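Local coordinates for TbpB (Actinobacillus pleuropneumoniae, PDB 3HOL), which probably binds host transferrin at the bacterial surface as the lipoprotein component of the transferrin receptor, serving iron acquisition, at residues Asn54-Leu57 / Asp58-Pro61; Ser97-Lys100 / Gly101-Tyr104; Gly158-Ser161 / Gly162-Lys165; Gln385-Lys388 / Glu389-Val393; Asp409-Phe412 / Gly413-Asn416. All blocks are in the same frame, centred on the assembly; numbering follows the deposited sequence.

The five contacts follow one another along the chain and fall into two groups. Contacts 1, 2 and 3 lie together: contact 1 touches contact 2 through Val60 and Pro61 on Tyr104, and contact 2 is tied to contact 3 by the salt bridge of Lys100 to Asp163, their centres about 12 Å apart. Contact 2 runs into strand 101-107 of a five-stranded antiparallel sheet, while contact 3 belongs to the N-lobe beta barrel. Contacts 4 and 5 sit in the C-lobe beta barrel, on turns of one sheet, their centres about 32 Å apart. Contacts 3 and 4 are about 61 Å apart between centres, in keeping with a two-lobed protein.

Contact 1 of 5, residues Asn54-Leu57 / Asp58-Pro61; sequences NGNL and DDVP
Asn54 and Asp59 meet across the loop through a nearly straight side-chain hydrogen bond: ND2 of Asn54 lies 3.1 Å from OD2 of Asp59, with an N-H...O angle of 172°. The acceptor lies in the amide plane of Asn54 and offers its anti lone pair, while amide and carboxylate planes are turned 65° apart. The other end of the same amide is also used. OD1 of Asn54 takes the backbone N of Asn56 at 2.9 Å, which defines an Asx turn; with the ND2 bond, both ends of the amide are held.

The turn makes a second group, with one backbone bond and one side-chain-to-backbone bond. A type I beta turn runs from Asn56 to Asp59, closed by Asp59 N to Asn56 O at 3.2 Å. Within it, Asn56 OD1 accepts from Asp58 N at 2.8 Å, the donor standing above the carbonyl plane; a chi1 of 176° swings this amide forward over the turn.

Solvent supplies the third kind of link. One water accepts from Asn56 ND2 at 2.7 Å and donates to Asp59 OD2 at 2.8 Å, giving that carboxylate oxygen two hydrogen-bond donors.

The stretch forms part of the connection between strand 50-52 and helix 63-66. Lys106 of strand 101-107 donates to the carbonyls of Asn54, Asn56 and Asp59, while Val60 packs on Arg85 and Val89 of strand 84-91.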
loop_
_atom_site.group_PDB
_atom_site.type_symbol
_atom_site.label_atom_id
_atom_site.label_comp_id
_atom_site.label_asym_id
_atom_site.label_seq_id
_atom_site.Cartn_x
_atom_site.Cartn_y
_atom_site.Cartn_z
ATOM N N ASN A 54 -3.031 -11.625 -3.580
ATOM C CA ASN A 54 -1.813 -12.431 -3.698
ATOM C C ASN A 54 -0.821 -11.592 -4.537
ATOM O O ASN A 54 -1.086 -11.358 -5.726
ATOM C CB ASN A 54 -2.183 -13.758 -4.421
ATOM C CG ASN A 54 -0.995 -14.642 -4.712
ATOM O OD1 ASN A 54 0.121 -14.334 -4.330
ATOM N ND2 ASN A 54 -1.233 -15.771 -5.394
ATOM N N GLY A 55 0.279 -11.138 -3.921
ATOM C CA GLY A 55 1.362 -10.417 -4.621
ATOM C C GLY A 55 2.449 -11.273 -5.263
ATOM O O GLY A 55 3.435 -10.726 -5.769
ATOM N N ASN A 56 2.280 -12.605 -5.271
ATOM C CA ASN A 56 3.315 -13.488 -5.830
ATOM C C ASN A 56 3.225 -13.425 -7.338
ATOM O O ASN A 56 2.199 -13.797 -7.910
ATOM C CB ASN A 56 3.147 -14.949 -5.311
ATOM C CG ASN A 56 4.155 -15.964 -5.943
ATOM O OD1 ASN A 56 4.941 -15.654 -6.855
ATOM N ND2 ASN A 56 4.133 -17.194 -5.413
ATOM N N LEU A 57 4.308 -12.985 -7.971
ATOM C CA LEU A 57 4.343 -12.795 -9.420
ATOM C C LEU A 57 4.307 -14.085 -10.237
ATOM O O LEU A 57 3.987 -14.059 -11.426
ATOM C CB LEU A 57 5.547 -11.944 -9.827
ATOM C CG LEU A 57 5.637 -10.588 -9.075
ATOM C CD1 LEU A 57 6.790 -9.810 -9.684
ATOM C CD2 LEU A 57 4.310 -9.738 -9.153
ATOM N N ASP A 58 4.616 -15.202 -9.599
ATOM C CA ASP A 58 4.598 -16.479 -10.279
ATOM C C ASP A 58 3.222 -17.074 -10.345
ATOM O O ASP A 58 2.996 -17.989 -11.131
ATOM C CB ASP A 58 5.575 -17.434 -9.597
ATOM C CG ASP A 58 6.995 -17.074 -9.914
ATOM O OD1 ASP A 58 7.279 -16.824 -11.099
ATOM O OD2 ASP A 58 7.815 -16.989 -8.995
ATOM N N ASP A 59 2.309 -16.593 -9.509
ATOM C CA ASP A 59 0.924 -17.039 -9.618
ATOM C C ASP A 59 0.074 -16.094 -10.488
ATOM O O ASP A 59 -0.219 -14.956 -10.083
ATOM C CB ASP A 59 0.289 -17.121 -8.239
ATOM C CG ASP A 59 1.001 -18.099 -7.315
ATOM O OD1 ASP A 59 1.655 -19.065 -7.783
ATOM O OD2 ASP A 59 0.879 -17.899 -6.096
ATOM N N VAL A 60 -0.349 -16.573 -11.644
ATOM C CA VAL A 60 -1.215 -15.808 -12.508
ATOM C C VAL A 60 -2.680 -16.069 -12.098
ATOM O O VAL A 60 -3.024 -17.215 -11.788
ATOM C CB VAL A 60 -0.934 -16.187 -13.962
ATOM C CG1 VAL A 60 -1.698 -15.347 -14.901
ATOM C CG2 VAL A 60 0.568 -15.958 -14.256
ATOM N N PRO A 61 -3.537 -15.015 -12.068
ATOM C CA PRO A 61 -4.931 -15.265 -11.724
ATOM C C PRO A 61 -5.565 -16.358 -12.610
ATOM O O PRO A 61 -5.332 -16.385 -13.812
ATOM C CB PRO A 61 -5.611 -13.921 -11.997
ATOM C CG PRO A 61 -4.567 -12.901 -11.918
ATOM C CD PRO A 61 -3.254 -13.571 -12.254
HETATM O O HOH W 1 2.435 -18.567 -3.832
#

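Contact 2 of 5, residues Ser97-Lys100 / Gly101-Tyr104; sequences SNEK and GYVY
Glu99 reaches Tyr102 at the entry to strand 101-107, the middle strand of a five-stranded antiparallel sheet, where the preceding loop turns into regular beta structure. Followed outward from CB, the glutamate first places CG between its backbone N and carbonyl carbon (chi1 67°). It then runs extended through CG to CD, which brings the carboxylate to the hydroxyl end of the Tyr102 ring. CD lies 3.8 Å from Tyr102 CE2, and the carboxylate stands almost upright against the ring, the two planes 80° apart.

The two oxygens part company at the tip. OE2 comes to the ring edge, near its plane, 3.5 Å from CE2 of Tyr102, and takes its hydrogen bonds from outside the contact, from Tyr69 OH and Asn65 ND2. OE1 turns instead to the tyrosine hydroxyl. The carboxylate therefore draws together the loop, the strand and the residues around helix 63-66, while Tyr102 also stacks its ring with that of Tyr62.

Between the two partners, Gly101 adopts a backbone conformation that a side chain would not tolerate: a beta carbon there would collide with the carbonyl O of Lys100, which accounts for glycine at this position. Lys100 sends its side chain elsewhere, to a salt bridge with Asp163 and a hydrogen bond to the carbonyl of Asp91.

The contact across the glycine is completed by a weak hydrogen bond, donated by Tyr102 OH to Glu99 OE1 over 2.8 Å.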
loop_
_atom_site.group_PDB
_atom_site.type_symbol
_atom_site.label_atom_id
_atom_site.label_comp_id
_atom_site.label_asym_id
_atom_site.label_seq_id
_atom_site.Cartn_x
_atom_site.Cartn_y
_atom_site.Cartn_z
ATOM N N SER A 97 -19.045 -21.900 -25.853
ATOM C CA SER A 97 -19.467 -21.139 -24.687
ATOM C C SER A 97 -18.459 -21.202 -23.532
ATOM O O SER A 97 -18.679 -20.590 -22.497
ATOM C CB SER A 97 -20.835 -21.654 -24.223
ATOM O OG SER A 97 -20.727 -23.033 -23.909
ATOM N N ASN A 98 -17.352 -21.916 -23.683
ATOM C CA ASN A 98 -16.355 -21.932 -22.609
ATOM C C ASN A 98 -15.795 -20.501 -22.453
ATOM O O ASN A 98 -16.017 -19.652 -23.314
ATOM C CB ASN A 98 -15.281 -22.977 -22.854
ATOM C CG ASN A 98 -15.751 -24.401 -22.496
ATOM O OD1 ASN A 98 -16.859 -24.614 -21.968
ATOM N ND2 ASN A 98 -14.901 -25.357 -22.737
ATOM N N GLU A 99 -15.141 -20.230 -21.337
ATOM C CA GLU A 99 -14.652 -18.862 -21.077
ATOM C C GLU A 99 -13.478 -18.515 -21.974
ATOM O O GLU A 99 -12.743 -19.412 -22.385
ATOM C CB GLU A 99 -14.277 -18.716 -19.616
ATOM C CG GLU A 99 -13.088 -19.533 -19.155
ATOM C CD GLU A 99 -12.731 -19.212 -17.685
ATOM O OE1 GLU A 99 -13.519 -18.525 -16.993
ATOM O OE2 GLU A 99 -11.657 -19.634 -17.246
ATOM N N LYS A 100 -13.341 -17.236 -22.306
ATOM C CA LYS A 100 -12.173 -16.748 -23.068
ATOM C C LYS A 100 -10.888 -16.501 -22.200
ATOM O O LYS A 100 -9.752 -16.743 -22.660
ATOM C CB LYS A 100 -12.563 -15.500 -23.880
ATOM C CG LYS A 100 -11.415 -14.770 -24.569
ATOM C CD LYS A 100 -10.745 -15.594 -25.719
ATOM C CE LYS A 100 -9.730 -14.728 -26.434
ATOM N NZ LYS A 100 -9.134 -15.456 -27.579
ATOM N N GLY A 101 -11.070 -16.005 -20.969
ATOM C CA GLY A 101 -9.950 -15.757 -20.059
ATOM C C GLY A 101 -10.050 -14.439 -19.299
ATOM O O GLY A 101 -11.163 -13.910 -19.046
ATOM N N TYR A 102 -8.878 -13.908 -18.935
ATOM C CA TYR A 102 -8.773 -12.811 -17.988
ATOM C C TYR A 102 -7.618 -11.885 -18.329
ATOM O O TYR A 102 -6.632 -12.311 -18.952
ATOM C CB TYR A 102 -8.557 -13.343 -16.554
ATOM C CG TYR A 102 -9.632 -14.300 -16.098
ATOM C CD1 TYR A 102 -10.731 -13.826 -15.393
ATOM C CD2 TYR A 102 -9.560 -15.679 -16.394
ATOM C CE1 TYR A 102 -11.733 -14.681 -14.983
ATOM C CE2 TYR A 102 -10.587 -16.547 -15.991
ATOM C CZ TYR A 102 -11.650 -16.028 -15.282
ATOM O OH TYR A 102 -12.692 -16.841 -14.879
ATOM N N VAL A 103 -7.753 -10.634 -17.892
ATOM C CA VAL A 103 -6.694 -9.596 -18.025
ATOM C C VAL A 103 -6.468 -9.055 -16.603
ATOM O O VAL A 103 -7.450 -8.829 -15.843
ATOM C CB VAL A 103 -7.122 -8.491 -19.023
ATOM C CG1 VAL A 103 -6.037 -7.363 -19.155
ATOM C CG2 VAL A 103 -7.420 -9.123 -20.445
ATOM N N TYR A 104 -5.202 -8.850 -16.227
ATOM C CA TYR A 104 -4.877 -8.481 -14.833
ATOM C C TYR A 104 -3.598 -7.640 -14.701
ATOM O O TYR A 104 -2.753 -7.571 -15.624
ATOM C CB TYR A 104 -4.709 -9.764 -14.012
ATOM C CG TYR A 104 -3.422 -10.481 -14.356
ATOM C CD1 TYR A 104 -2.261 -10.278 -13.584
ATOM C CD2 TYR A 104 -3.335 -11.293 -15.481
ATOM C CE1 TYR A 104 -1.062 -10.878 -13.930
ATOM C CE2 TYR A 104 -2.152 -11.914 -15.815
ATOM C CZ TYR A 104 -1.013 -11.676 -15.043
ATOM O OH TYR A 104 0.180 -12.276 -15.359
#

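Contact 3 of 5, residues Gly158-Ser161 / Gly162-Lys165; sequences GLVS and GDAK
OD2 of Asp163 is gripped by two donors. The backbone N of Val160 approaches it at 2.9 Å with an N-H...O angle of 162°, on the anti side and 35° out of the carboxylate plane. A water donates to the same OD2 from 2.6 Å and also to the carbonyl O of Gly158, so the water bridges the carboxylate to the first residue of 158-161.

A chi1 of -62°, with CG anti to the carbonyl carbon and beside the backbone N of Asp163, returns the side chain toward Val160. That residue answers through its carbonyl: Asp163 N donates to Val160 O at 2.8 Å. The pair thus exchanges two bonds, one to side chain and one to backbone, across a short 3-10 turn. One residue on, Ala164 N donates to Ser161 O at 3.0 Å, continuing the turn.

Apolar atoms border the carboxylate. Leu159 CD1 lies 3.9 Å from Asp163 CB, the two side chains running antiparallel past one another, and Val160 CB stands 3.6 Å from OD2 of Asp163. Beyond the segments, Val160 packs on Tyr88 and Ile90 of strand 84-91, and Ser161 OG is hydrogen-bonded to Asp127 OD1 and Phe128 N.

Residues 158-165 lie in the loop between strands 119-133 and 171-178 of the N-lobe barrel. The salt bridge of Asp163 OD1 with Lys100 NZ ties this loop to the end of the 97-100 loop, beside the five-stranded sheet. With a lysine on one oxygen and a backbone N-H plus a water on the other, these partners probably offset the negative charge of the buried carboxylate.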
loop_
_atom_site.group_PDB
_atom_site.type_symbol
_atom_site.label_atom_id
_atom_site.label_comp_id
_atom_site.label_asym_id
_atom_site.label_seq_id
_atom_site.Cartn_x
_atom_site.Cartn_y
_atom_site.Cartn_z
ATOM N N GLY A 158 -14.992 -10.603 -26.276
ATOM C CA GLY A 158 -14.150 -9.408 -26.194
ATOM C C GLY A 158 -12.837 -9.670 -26.918
ATOM O O GLY A 158 -12.299 -10.783 -26.829
ATOM N N LEU A 159 -12.331 -8.657 -27.626
ATOM C CA LEU A 159 -10.982 -8.688 -28.162
ATOM C C LEU A 159 -9.934 -8.485 -27.061
ATOM O O LEU A 159 -10.026 -7.508 -26.302
ATOM C CB LEU A 159 -10.805 -7.571 -29.173
ATOM C CG LEU A 159 -9.381 -7.305 -29.711
ATOM C CD1 LEU A 159 -8.840 -8.512 -30.492
ATOM C CD2 LEU A 159 -9.386 -6.088 -30.609
ATOM N N VAL A 160 -8.926 -9.363 -27.011
ATOM C CA VAL A 160 -7.826 -9.268 -26.038
ATOM C C VAL A 160 -6.523 -8.895 -26.760
ATOM O O VAL A 160 -6.322 -9.320 -27.894
ATOM C CB VAL A 160 -7.618 -10.601 -25.295
ATOM C CG1 VAL A 160 -6.735 -10.420 -24.044
ATOM C CG2 VAL A 160 -8.990 -11.175 -24.815
ATOM N N SER A 161 -5.643 -8.120 -26.109
ATOM C CA SER A 161 -4.317 -7.816 -26.693
ATOM C C SER A 161 -3.594 -9.119 -27.122
ATOM O O SER A 161 -2.876 -9.138 -28.123
ATOM C CB SER A 161 -3.423 -7.069 -25.688
ATOM O OG SER A 161 -3.519 -7.699 -24.405
ATOM N N GLY A 162 -3.820 -10.196 -26.375
ATOM C CA GLY A 162 -3.210 -11.496 -26.669
ATOM C C GLY A 162 -3.769 -12.182 -27.903
ATOM O O GLY A 162 -3.202 -13.159 -28.396
ATOM N N ASP A 163 -4.851 -11.640 -28.455
ATOM C CA ASP A 163 -5.300 -12.080 -29.794
ATOM C C ASP A 163 -4.495 -11.491 -30.945
ATOM O O ASP A 163 -4.637 -11.953 -32.079
ATOM C CB ASP A 163 -6.807 -11.767 -29.996
ATOM C CG ASP A 163 -7.697 -12.514 -28.999
ATOM O OD1 ASP A 163 -7.438 -13.725 -28.763
ATOM O OD2 ASP A 163 -8.678 -11.906 -28.469
ATOM N N ALA A 164 -3.682 -10.450 -30.700
ATOM C CA ALA A 164 -3.107 -9.702 -31.827
ATOM C C ALA A 164 -1.858 -10.427 -32.367
ATOM O O ALA A 164 -1.076 -10.980 -31.590
ATOM C CB ALA A 164 -2.744 -8.242 -31.406
ATOM N N LYS A 165 -1.647 -10.392 -33.677
ATOM C CA LYS A 165 -0.391 -10.899 -34.265
ATOM C C LYS A 165 0.748 -9.882 -34.084
ATOM O O LYS A 165 0.603 -8.686 -34.425
ATOM C CB LYS A 165 -0.583 -11.207 -35.756
ATOM C CG LYS A 165 -1.694 -12.239 -36.043
ATOM C CD LYS A 165 -1.633 -12.812 -37.495
ATOM C CE LYS A 165 -2.659 -13.918 -37.654
ATOM N NZ LYS A 165 -2.606 -14.470 -39.037
HETATM O O HOH W 2 -11.210 -12.309 -28.707
#

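Contact 4 of 5, residues Gln385-Lys388 / Glu389-Val393; sequences QVSK and ENNWV
Val386 and Trp392 project together, alongside one another, from one face of a beta hairpin that joins strands 375-387 and 391-394 of the C-lobe barrel sheet. CG2 of the valine comes 3.5 Å from CE3 of the tryptophan, reaching the indole obliquely at its six-membered ring. With CG anti to its backbone N (chi1 174°), Trp392 lays the ring alongside the valine branch; the indole NE1 goes on to Asp423 OD2, and Phe453 meets the ring edge-to-face.

Gln385, Ser387, Asn391 and Val393 occupy the other face. Here the polar groups join in sequence: Ser387 OG donates to Asn391 OD1 at 2.7 Å, and receives Gln385 NE2 at 3.2 Å, the two amide planes being 50° apart. Further along, Gln385 CG lies 4.1 Å from Val393 CG1, the side chains crossing at a slant.

The backbones hold these orientations. Strands 385-387 and 391-393 are antiparallel, 162° between their directions, and Val386 with Trp392 is a hydrogen-bonded pair: Val386 N reaches Trp392 O at 2.8 Å, while Trp392 N returns to Val386 O at 2.9 Å. At the tip, Lys388 N donates to Asn390 O at 2.9 Å.

The two faces thus differ in chemistry. The valine and indole give apolar packing with one directed N-H, whereas the serine hydroxyl, using both donor and acceptor capacity, links two amides, those of Gln385 and Asn391, and ties the strands through their side chains.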
loop_
_atom_site.group_PDB
_atom_site.type_symbol
_atom_site.label_atom_id
_atom_site.label_comp_id
_atom_site.label_asym_id
_atom_site.label_seq_id
_atom_site.Cartn_x
_atom_site.Cartn_y
_atom_site.Cartn_z
ATOM N N GLN A 385 6.126 -4.999 25.088
ATOM C CA GLN A 385 6.368 -6.137 25.938
ATOM C C GLN A 385 7.855 -6.245 26.200
ATOM O O GLN A 385 8.681 -6.081 25.294
ATOM C CB GLN A 385 5.819 -7.395 25.299
ATOM C CG GLN A 385 5.849 -8.572 26.211
ATOM C CD GLN A 385 5.490 -9.824 25.468
ATOM O OE1 GLN A 385 4.380 -9.946 24.967
ATOM N NE2 GLN A 385 6.429 -10.754 25.371
ATOM N N VAL A 386 8.192 -6.460 27.473
ATOM C CA VAL A 386 9.567 -6.661 27.883
ATOM C C VAL A 386 9.614 -8.012 28.580
ATOM O O VAL A 386 8.752 -8.301 29.408
ATOM C CB VAL A 386 10.088 -5.541 28.801
ATOM C CG1 VAL A 386 11.575 -5.752 29.079
ATOM C CG2 VAL A 386 9.875 -4.125 28.180
ATOM N N SER A 387 10.608 -8.834 28.232
ATOM C CA SER A 387 10.687 -10.221 28.751
ATOM C C SER A 387 12.074 -10.645 29.191
ATOM O O SER A 387 13.087 -10.318 28.533
ATOM C CB SER A 387 10.200 -11.239 27.707
ATOM O OG SER A 387 8.840 -11.047 27.412
ATOM N N LYS A 388 12.102 -11.411 30.287
ATOM C CA LYS A 388 13.310 -12.055 30.765
ATOM C C LYS A 388 12.897 -13.365 31.394
ATOM O O LYS A 388 12.358 -14.224 30.694
ATOM C CB LYS A 388 14.010 -11.177 31.787
ATOM C CG LYS A 388 15.213 -10.517 31.221
ATOM C CD LYS A 388 16.455 -11.290 31.484
ATOM C CE LYS A 388 17.397 -10.461 32.318
ATOM N NZ LYS A 388 18.594 -11.267 32.703
ATOM N N GLU A 389 13.106 -13.526 32.707
ATOM C CA GLU A 389 12.454 -14.656 33.434
ATOM C C GLU A 389 10.942 -14.430 33.502
ATOM O O GLU A 389 10.149 -15.375 33.471
ATOM C CB GLU A 389 13.016 -14.824 34.847
ATOM C CG GLU A 389 14.468 -15.142 34.889
ATOM C CD GLU A 389 15.339 -13.911 35.019
ATOM O OE1 GLU A 389 14.883 -12.796 34.686
ATOM O OE2 GLU A 389 16.497 -14.056 35.452
ATOM N N ASN A 390 10.550 -13.164 33.570
ATOM C CA ASN A 390 9.154 -12.753 33.692
ATOM C C ASN A 390 8.705 -11.999 32.431
ATOM O O ASN A 390 9.531 -11.686 31.571
ATOM C CB ASN A 390 9.033 -11.776 34.865
ATOM C CG ASN A 390 8.915 -12.465 36.213
ATOM O OD1 ASN A 390 8.763 -13.694 36.303
ATOM N ND2 ASN A 390 8.969 -11.674 37.280
ATOM N N ASN A 391 7.414 -11.673 32.345
ATOM C CA ASN A 391 6.903 -10.733 31.326
ATOM C C ASN A 391 6.386 -9.414 31.925
ATOM O O ASN A 391 5.924 -9.393 33.073
ATOM C CB ASN A 391 5.773 -11.359 30.493
ATOM C CG ASN A 391 6.235 -12.546 29.693
ATOM O OD1 ASN A 391 7.282 -12.511 29.021
ATOM N ND2 ASN A 391 5.447 -13.626 29.750
ATOM N N TRP A 392 6.448 -8.337 31.133
ATOM C CA TRP A 392 5.970 -7.002 31.538
ATOM C C TRP A 392 5.394 -6.351 30.291
ATOM O O TRP A 392 5.935 -6.556 29.208
ATOM C CB TRP A 392 7.148 -6.169 32.057
ATOM C CG TRP A 392 6.871 -4.722 32.388
ATOM C CD1 TRP A 392 6.638 -4.190 33.645
ATOM C CD2 TRP A 392 6.865 -3.594 31.475
ATOM N NE1 TRP A 392 6.466 -2.824 33.555
ATOM C CE2 TRP A 392 6.598 -2.436 32.242
ATOM C CE3 TRP A 392 7.046 -3.460 30.085
ATOM C CZ2 TRP A 392 6.498 -1.154 31.664
ATOM C CZ3 TRP A 392 6.949 -2.174 29.512
ATOM C CH2 TRP A 392 6.679 -1.048 30.306
ATOM N N VAL A 393 4.322 -5.580 30.438
ATOM C CA VAL A 393 3.650 -4.949 29.284
ATOM C C VAL A 393 3.287 -3.481 29.551
ATOM O O VAL A 393 3.065 -3.047 30.713
ATOM C CB VAL A 393 2.376 -5.712 28.783
ATOM C CG1 VAL A 393 2.667 -7.208 28.497
ATOM C CG2 VAL A 393 1.209 -5.583 29.767
#

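Contact 5 of 5, residues Asp409-Phe412 / Gly413-Asn416; sequences DVDF and GNKN
The carboxylate of Asp411 is met from above its plane by the backbone N of Asn414, which donates to OD1 of Asp411 at 3.1 Å, 60° out of the carboxylate plane, by an almost straight N-H...O of 172°. Setting CG anti to the backbone N, a chi1 of 175° carries the carboxylate over the turn toward Asn414. The other flat group is the ring of Phe412, which carries Val410 CG1 on one face, 3.5 Å above the plane and over its centre, while the ring of Phe476 meets it at a slant. Met370 and Pro371 touch the same side chain.

The backbone closes the same turn. Asp411 and Asn416 form an antiparallel hydrogen-bonded pair: Asp411 N to Asn416 O is 2.7 Å, and Asn416 N to Asp411 O is 2.9 Å. On the opposing strand, two residues, Lys415 and Asn416, stand against the single Asp411, a G1 beta bulge in which Lys415 has both backbone angles positive. A weak bond from Lys415 N to Phe412 O, 3.3 Å long, spans the same turn, and CD of Lys415 lies 3.3 Å from that carbonyl oxygen.

This hairpin turn joins strand 405-411 to strand 416-421 in the C-lobe beta barrel. Lys436 of strand 431-438 donates to Asn416 OD1 and to the carbonyl of Asn414.

The chemistry divides the turn into two parts: Phe412 is buried among apolar side chains, whereas Asp411, through its carboxylate and its backbone, organises the polar loop by accepting from the N-H groups of Asn414 and Asn416.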
loop_
_atom_site.group_PDB
_atom_site.type_symbol
_atom_site.label_atom_id
_atom_site.label_comp_id
_atom_site.label_asym_id
_atom_site.label_seq_id
_atom_site.Cartn_x
_atom_site.Cartn_y
_atom_site.Cartn_z
ATOM N N ASP A 409 11.121 15.725 23.843
ATOM C CA ASP A 409 11.565 17.084 23.543
ATOM C C ASP A 409 12.163 17.046 22.166
ATOM O O ASP A 409 13.033 16.227 21.886
ATOM C CB ASP A 409 12.634 17.577 24.513
ATOM C CG ASP A 409 12.156 17.610 25.947
ATOM O OD1 ASP A 409 10.951 17.424 26.203
ATOM O OD2 ASP A 409 13.014 17.809 26.825
ATOM N N VAL A 410 11.674 17.939 21.313
ATOM C CA VAL A 410 12.065 17.953 19.920
ATOM C C VAL A 410 12.630 19.332 19.610
ATOM O O VAL A 410 11.961 20.358 19.792
ATOM C CB VAL A 410 10.852 17.627 18.982
ATOM C CG1 VAL A 410 11.195 17.919 17.515
ATOM C CG2 VAL A 410 10.392 16.187 19.173
ATOM N N ASP A 411 13.861 19.331 19.124
ATOM C CA ASP A 411 14.523 20.553 18.746
ATOM C C ASP A 411 14.753 20.467 17.234
ATOM O O ASP A 411 15.730 19.857 16.778
ATOM C CB ASP A 411 15.833 20.657 19.525
ATOM C CG ASP A 411 16.666 21.854 19.118
ATOM O OD1 ASP A 411 16.233 22.581 18.197
ATOM O OD2 ASP A 411 17.758 22.058 19.718
ATOM N N PHE A 412 13.841 21.046 16.460
ATOM C CA PHE A 412 14.000 21.064 14.984
ATOM C C PHE A 412 15.229 21.856 14.499
ATOM O O PHE A 412 15.883 21.476 13.505
ATOM C CB PHE A 412 12.731 21.576 14.298
ATOM C CG PHE A 412 11.559 20.627 14.398
ATOM C CD1 PHE A 412 11.604 19.362 13.809
ATOM C CD2 PHE A 412 10.402 21.001 15.067
ATOM C CE1 PHE A 412 10.508 18.489 13.892
ATOM C CE2 PHE A 412 9.312 20.134 15.163
ATOM C CZ PHE A 412 9.366 18.876 14.577
ATOM N N GLY A 413 15.532 22.957 15.197
ATOM C CA GLY A 413 16.703 23.788 14.869
ATOM C C GLY A 413 18.000 23.008 14.830
ATOM O O GLY A 413 18.737 23.038 13.822
ATOM N N ASN A 414 18.277 22.288 15.915
ATOM C CA ASN A 414 19.494 21.488 16.011
ATOM C C ASN A 414 19.326 20.017 15.609
ATOM O O ASN A 414 20.276 19.222 15.756
ATOM C CB ASN A 414 20.081 21.605 17.418
ATOM C CG ASN A 414 20.383 23.043 17.785
ATOM O OD1 ASN A 414 19.704 23.646 18.630
ATOM N ND2 ASN A 414 21.361 23.619 17.109
ATOM N N LYS A 415 18.137 19.667 15.105
ATOM C CA LYS A 415 17.871 18.315 14.585
ATOM C C LYS A 415 17.970 17.252 15.696
ATOM O O LYS A 415 18.526 16.182 15.495
ATOM C CB LYS A 415 18.834 17.968 13.429
ATOM C CG LYS A 415 18.321 18.204 12.010
ATOM C CD LYS A 415 18.010 19.669 11.740
ATOM C CE LYS A 415 17.477 19.900 10.318
ATOM N NZ LYS A 415 17.256 21.363 10.187
ATOM N N ASN A 416 17.428 17.566 16.864
ATOM C CA ASN A 416 17.585 16.698 18.036
ATOM C C ASN A 416 16.271 16.292 18.611
ATOM O O ASN A 416 15.323 17.082 18.647
ATOM C CB ASN A 416 18.353 17.419 19.155
ATOM C CG ASN A 416 19.840 17.485 18.906
ATOM O OD1 ASN A 416 20.435 16.584 18.307
ATOM N ND2 ASN A 416 20.460 18.555 19.388
#